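Local coordinates for DUF4785 domain-containing protein (Legionella pneumophila subsp. pneumophila, PDB 4KH9) that is of unknown function but binds calcium and is built from three DUF4785 domains, the central and C-terminal ones belonging to the E-set clan, at residues A[199-204]-A[209-214]; A[244-247]-A[252-255]. All blocks are in the same frame, centred on the assembly; numbering follows the deposited sequence.

Contact 1. Residues A[199-204]-A[209-214]; sequences ARLVGP and ISLNLT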
loop_
_atom_site.group_PDB
_atom_site.type_symbol
_atom_site.label_atom_id
_atom_site.label_comp_id
_atom_site.label_asym_id
_atom_site.label_seq_id
_atom_site.Cartn_x
_atom_site.Cartn_y
_atom_site.Cartn_z
ATOM N N ALA A 199 7.001 -13.542 -1.686
ATOM C CA ALA A 199 6.670 -12.108 -1.640
ATOM C C ALA A 199 6.678 -11.520 -3.047
ATOM O O ALA A 199 7.463 -11.940 -3.901
ATOM C CB ALA A 199 7.647 -11.357 -0.730
ATOM N N ARG A 200 5.779 -10.570 -3.297
ATOM C CA ARG A 200 5.678 -9.928 -4.600
ATOM C C ARG A 200 5.115 -8.552 -4.445
ATOM O O ARG A 200 4.576 -8.213 -3.407
ATOM C CB ARG A 200 4.793 -10.769 -5.557
ATOM C CG ARG A 200 3.329 -10.882 -5.053
ATOM C CD ARG A 200 2.493 -11.670 -6.031
ATOM N NE ARG A 200 1.071 -11.646 -5.679
ATOM C CZ ARG A 200 0.107 -12.148 -6.448
ATOM N NH1 ARG A 200 0.405 -12.717 -7.611
ATOM N NH2 ARG A 200 -1.161 -12.083 -6.059
ATOM N N LEU A 201 5.175 -7.788 -5.518
ATOM C CA LEU A 201 4.627 -6.425 -5.600
ATOM C C LEU A 201 3.479 -6.467 -6.566
ATOM O O LEU A 201 3.633 -7.025 -7.653
ATOM C CB LEU A 201 5.719 -5.422 -6.054
ATOM C CG LEU A 201 7.027 -5.482 -5.253
ATOM C CD1 LEU A 201 8.091 -4.518 -5.849
ATOM C CD2 LEU A 201 6.774 -5.168 -3.764
ATOM N N VAL A 202 2.324 -5.908 -6.173
ATOM C CA VAL A 202 1.118 -5.901 -7.013
ATOM C C VAL A 202 0.727 -4.448 -7.289
ATOM O O VAL A 202 0.522 -3.651 -6.375
ATOM C CB VAL A 202 -0.056 -6.722 -6.376
ATOM C CG1 VAL A 202 -1.244 -6.798 -7.338
ATOM C CG2 VAL A 202 0.391 -8.144 -6.013
ATOM N N GLY A 203 0.628 -4.130 -8.562
ATOM C CA GLY A 203 0.276 -2.805 -9.045
ATOM C C GLY A 203 -1.210 -2.595 -9.242
ATOM O O GLY A 203 -1.968 -3.563 -9.263
ATOM N N PRO A 204 -1.634 -1.324 -9.420
ATOM C CA PRO A 204 -3.075 -1.015 -9.575
ATOM C C PRO A 204 -3.774 -1.729 -10.726
ATOM O O PRO A 204 -4.973 -1.943 -10.621
ATOM C CB PRO A 204 -3.086 0.486 -9.849
ATOM C CG PRO A 204 -1.838 0.987 -9.252
ATOM C CD PRO A 204 -0.822 -0.089 -9.377
ATOM N N ILE A 209 5.397 -7.829 -9.818
ATOM C CA ILE A 209 6.856 -7.832 -9.804
ATOM C C ILE A 209 7.222 -8.739 -8.617
ATOM O O ILE A 209 6.896 -8.420 -7.491
ATOM C CB ILE A 209 7.504 -6.410 -9.761
ATOM C CG1 ILE A 209 7.165 -5.586 -11.028
ATOM C CG2 ILE A 209 9.033 -6.518 -9.574
ATOM C CD1 ILE A 209 7.455 -4.083 -10.928
ATOM N N SER A 210 7.824 -9.899 -8.875
ATOM C CA SER A 210 8.235 -10.827 -7.820
ATOM C C SER A 210 9.456 -10.265 -7.049
ATOM O O SER A 210 10.230 -9.495 -7.613
ATOM C CB SER A 210 8.563 -12.191 -8.423
ATOM O OG SER A 210 7.419 -12.718 -9.081
ATOM N N LEU A 211 9.544 -10.525 -5.744
ATOM C CA LEU A 211 10.696 -10.042 -4.974
ATOM C C LEU A 211 11.709 -11.108 -4.885
ATOM O O LEU A 211 11.327 -12.253 -4.647
ATOM C CB LEU A 211 10.329 -9.632 -3.535
ATOM C CG LEU A 211 9.692 -8.339 -3.175
ATOM C CD1 LEU A 211 9.734 -8.223 -1.648
ATOM C CD2 LEU A 211 10.446 -7.134 -3.729
ATOM N N ASN A 212 12.995 -10.751 -5.008
ATOM C CA ASN A 212 14.101 -11.690 -4.857
ATOM C C ASN A 212 14.500 -11.668 -3.394
ATOM O O ASN A 212 14.894 -10.607 -2.880
ATOM C CB ASN A 212 15.230 -11.290 -5.795
ATOM C CG ASN A 212 14.797 -11.253 -7.250
ATOM O OD1 ASN A 212 14.908 -10.233 -7.937
ATOM N ND2 ASN A 212 14.248 -12.345 -7.737
ATOM N N LEU A 213 14.361 -12.804 -2.709
ATOM C CA LEU A 213 14.567 -12.878 -1.268
ATOM C C LEU A 213 15.918 -13.438 -0.836
ATOM O O LEU A 213 16.514 -14.309 -1.484
ATOM C CB LEU A 213 13.453 -13.767 -0.624
ATOM C CG LEU A 213 12.001 -13.310 -0.840
ATOM C CD1 LEU A 213 11.020 -14.443 -0.525
ATOM C CD2 LEU A 213 11.681 -12.094 -0.013
ATOM N N THR A 214 16.353 -12.968 0.344
ATOM C CA THR A 214 17.553 -13.450 1.026
ATOM C C THR A 214 17.218 -13.586 2.474
ATOM O O THR A 214 16.593 -12.711 3.026
ATOM C CB THR A 214 18.806 -12.540 0.808
ATOM O OG1 THR A 214 18.483 -11.212 1.209
ATOM C CG2 THR A 214 19.297 -12.519 -0.627
HETATM O O HOH W 1 9.345 -14.367 -3.425
#
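The peptide carbonyls of Leu201 and Ile209 face each other's amides across this antiparallel hairpin. Ile209 N reaches Leu201 O at 2.9 Å within the carbonyl plane, whereas Leu201 N meets Ile209 O at 2.7 Å, tilted 21° from that plane. The carbonyl of Ala199 is approached from above its plane by Leu211 N, at 3.1 Å; the return bond of this pair is made through a water, which accepts from Ala199 N at 3.0 Å and donates to Leu211 O. On one face of the sheet lie Arg200 and Ser210, a non-hydrogen-bonded pair in which the CB of Arg200 is 4.1 Å from the CA of Ser210. The long polar chain of Arg200 suits this exposed face, carrying its guanidinium away to a salt bridge with Glu241 of strand 238-248. On the other face Leu201 pairs with Ile209, whose beta-branched side chain suits a strand, their CB atoms 4.2 Å apart. Leu201 CG lies beside the backbone N (chi1 -51°), 4.1 Å from Leu211 CD2, and the two leucines cross at about a right angle. The methyl CB of Ala199 touches Leu211 CD1 at 3.9 Å, with Leu213 CD2 a little farther away. The chemistry implies a two-faced hairpin: Leu201 and Leu211 pack inward on Ala225 of strand 220-226, Arg200 and Ser210 take the exposed face, and water completes the backbone bonding.

Contact 2. Residues A[244-247]-A[252-255]; sequences VQTE and IIRR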
loop_
_atom_site.group_PDB
_atom_site.type_symbol
_atom_site.label_atom_id
_atom_site.label_comp_id
_atom_site.label_asym_id
_atom_site.label_seq_id
_atom_site.Cartn_x
_atom_site.Cartn_y
_atom_site.Cartn_z
ATOM N N VAL A 244 4.056 -16.376 4.516
ATOM C CA VAL A 244 5.077 -17.109 5.243
ATOM C C VAL A 244 4.442 -18.372 5.909
ATOM O O VAL A 244 3.357 -18.293 6.520
ATOM C CB VAL A 244 5.709 -16.154 6.284
ATOM C CG1 VAL A 244 6.615 -16.882 7.260
ATOM C CG2 VAL A 244 6.465 -15.005 5.598
ATOM N N GLN A 245 5.150 -19.502 5.835
ATOM C CA GLN A 245 4.727 -20.690 6.559
ATOM C C GLN A 245 5.933 -21.383 7.211
ATOM O O GLN A 245 6.970 -21.517 6.586
ATOM C CB GLN A 245 3.950 -21.687 5.695
ATOM C CG GLN A 245 3.340 -22.787 6.569
ATOM C CD GLN A 245 2.343 -23.658 5.897
ATOM O OE1 GLN A 245 1.299 -23.212 5.440
ATOM N NE2 GLN A 245 2.573 -24.945 5.961
ATOM N N THR A 246 5.798 -21.775 8.480
ATOM C CA THR A 246 6.809 -22.568 9.173
ATOM C C THR A 246 6.062 -23.509 10.132
ATOM O O THR A 246 4.829 -23.534 10.136
ATOM C CB THR A 246 7.913 -21.729 9.840
ATOM O OG1 THR A 246 8.947 -22.624 10.255
ATOM C CG2 THR A 246 7.430 -20.909 11.020
ATOM N N GLU A 247 6.812 -24.335 10.865
ATOM C CA GLU A 247 6.266 -25.287 11.826
ATOM C C GLU A 247 7.049 -25.198 13.104
ATOM O O GLU A 247 8.274 -25.093 13.073
ATOM C CB GLU A 247 6.258 -26.744 11.302
ATOM C CG GLU A 247 5.535 -26.984 9.978
ATOM C CD GLU A 247 6.347 -26.675 8.728
ATOM O OE1 GLU A 247 7.394 -27.331 8.521
ATOM O OE2 GLU A 247 5.927 -25.791 7.945
ATOM N N ILE A 252 1.381 -25.509 12.890
ATOM C CA ILE A 252 1.576 -24.773 11.645
ATOM C C ILE A 252 1.495 -23.280 11.988
ATOM O O ILE A 252 0.522 -22.829 12.618
ATOM C CB ILE A 252 0.542 -25.194 10.545
ATOM C CG1 ILE A 252 0.575 -26.717 10.223
ATOM C CG2 ILE A 252 0.639 -24.329 9.278
ATOM C CD1 ILE A 252 1.771 -27.264 9.452
ATOM N N ILE A 253 2.540 -22.539 11.610
ATOM C CA ILE A 253 2.626 -21.097 11.765
ATOM C C ILE A 253 2.466 -20.511 10.373
ATOM O O ILE A 253 3.363 -20.644 9.520
ATOM C CB ILE A 253 3.930 -20.606 12.473
ATOM C CG1 ILE A 253 4.467 -21.562 13.599
ATOM C CG2 ILE A 253 3.843 -19.131 12.885
ATOM C CD1 ILE A 253 3.698 -21.693 14.854
ATOM N N ARG A 254 1.317 -19.907 10.122
ATOM C CA ARG A 254 1.027 -19.321 8.813
ATOM C C ARG A 254 0.616 -17.879 8.969
ATOM O O ARG A 254 -0.308 -17.578 9.729
ATOM C CB ARG A 254 -0.083 -20.123 8.104
ATOM C CG ARG A 254 -0.542 -19.500 6.813
ATOM C CD ARG A 254 0.030 -20.131 5.586
ATOM N NE ARG A 254 -0.499 -19.516 4.365
ATOM C CZ ARG A 254 -1.487 -20.018 3.622
ATOM N NH1 ARG A 254 -2.088 -21.150 3.976
ATOM N NH2 ARG A 254 -1.878 -19.394 2.522
ATOM N N ARG A 255 1.330 -16.974 8.269
ATOM C CA ARG A 255 1.008 -15.563 8.277
ATOM C C ARG A 255 1.157 -14.981 6.880
ATOM O O ARG A 255 2.072 -15.328 6.147
ATOM C CB ARG A 255 1.896 -14.780 9.275
ATOM C CG ARG A 255 1.712 -15.033 10.783
ATOM C CD ARG A 255 0.453 -14.411 11.308
ATOM N NE ARG A 255 0.154 -14.779 12.700
ATOM C CZ ARG A 255 -0.652 -15.769 13.083
ATOM N NH1 ARG A 255 -1.194 -16.587 12.182
ATOM N NH2 ARG A 255 -0.899 -15.966 14.367
#
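Gln245 and Thr246 meet Ile252, Ile253 and Arg254 in a regular antiparallel beta hairpin of the E-set-like central domain, its strands 167° apart in direction. Two hydrogen-bonded pairs, Val244 with Arg255 and Thr246 with Ile253, give four backbone bonds, among them Val244 N to Arg255 O at 2.8 Å and Thr246 N to Ile253 O at 2.9 Å. On the more exposed face, the extended Gln245 chain slants over Ile252, whose CG2 lies 3.8 Å from the amide carbon CD. Gln245 OE1 sits against the methylene CD of Arg254 at 3.3 Å, an aliphatic contact, and the amide and guanidinium planes are turned 42° apart. Glu247, exposed and poorly ordered, lays only its aliphatic CG beside Ile252 CD1. On the buried face, which suits the beta-branched Val244 and Ile253, Thr246 and Ile253 lie side by side, CG2 of the threonine 3.8 Å from CB of the isoleucine. With chi1 at -169°, Thr246 turns this methyl to its neighbour and sends OG1 to Asp193 O, serving both the apolar layer and a polar partner. Both side chains also pack on Leu185 of strand 178-186.

Farther out, the long arginine chains span to acids: Arg254 is positioned by salt bridges to Asp243 and Glu51, while Arg255 reaches Asp157. Asp196, a residue of a calcium site known in this protein, shares backbone hydrogen bonding with Gln245. The Gln245 side chain lies about 6 Å from a bound calcium ion. The buried Arg255 also folds back on its own strand, its NH1 donating to Arg254 O at 2.8 Å.

How the contacts relate
Both contacts are hairpins of the central domain and belong to one sheet, in which strands 208-217, 196-202, 238-248 and 251-264 lie side by side, so that the first strand of contact 1 neighbours the first strand of contact 2. Along the chain they come in series: the first closes before the second opens, with strand 220-226 lying between them in the sequence. Their centres are about 19 Å apart and their nearest atoms about 7 Å, so they do not touch directly. Strand 178-186 packs against side chains of both. Asp196 and Asp198, residues of a known calcium site, precede contact 1 on its first strand and lie close to Gln245, consistent with a metal site near where the hairpins adjoin.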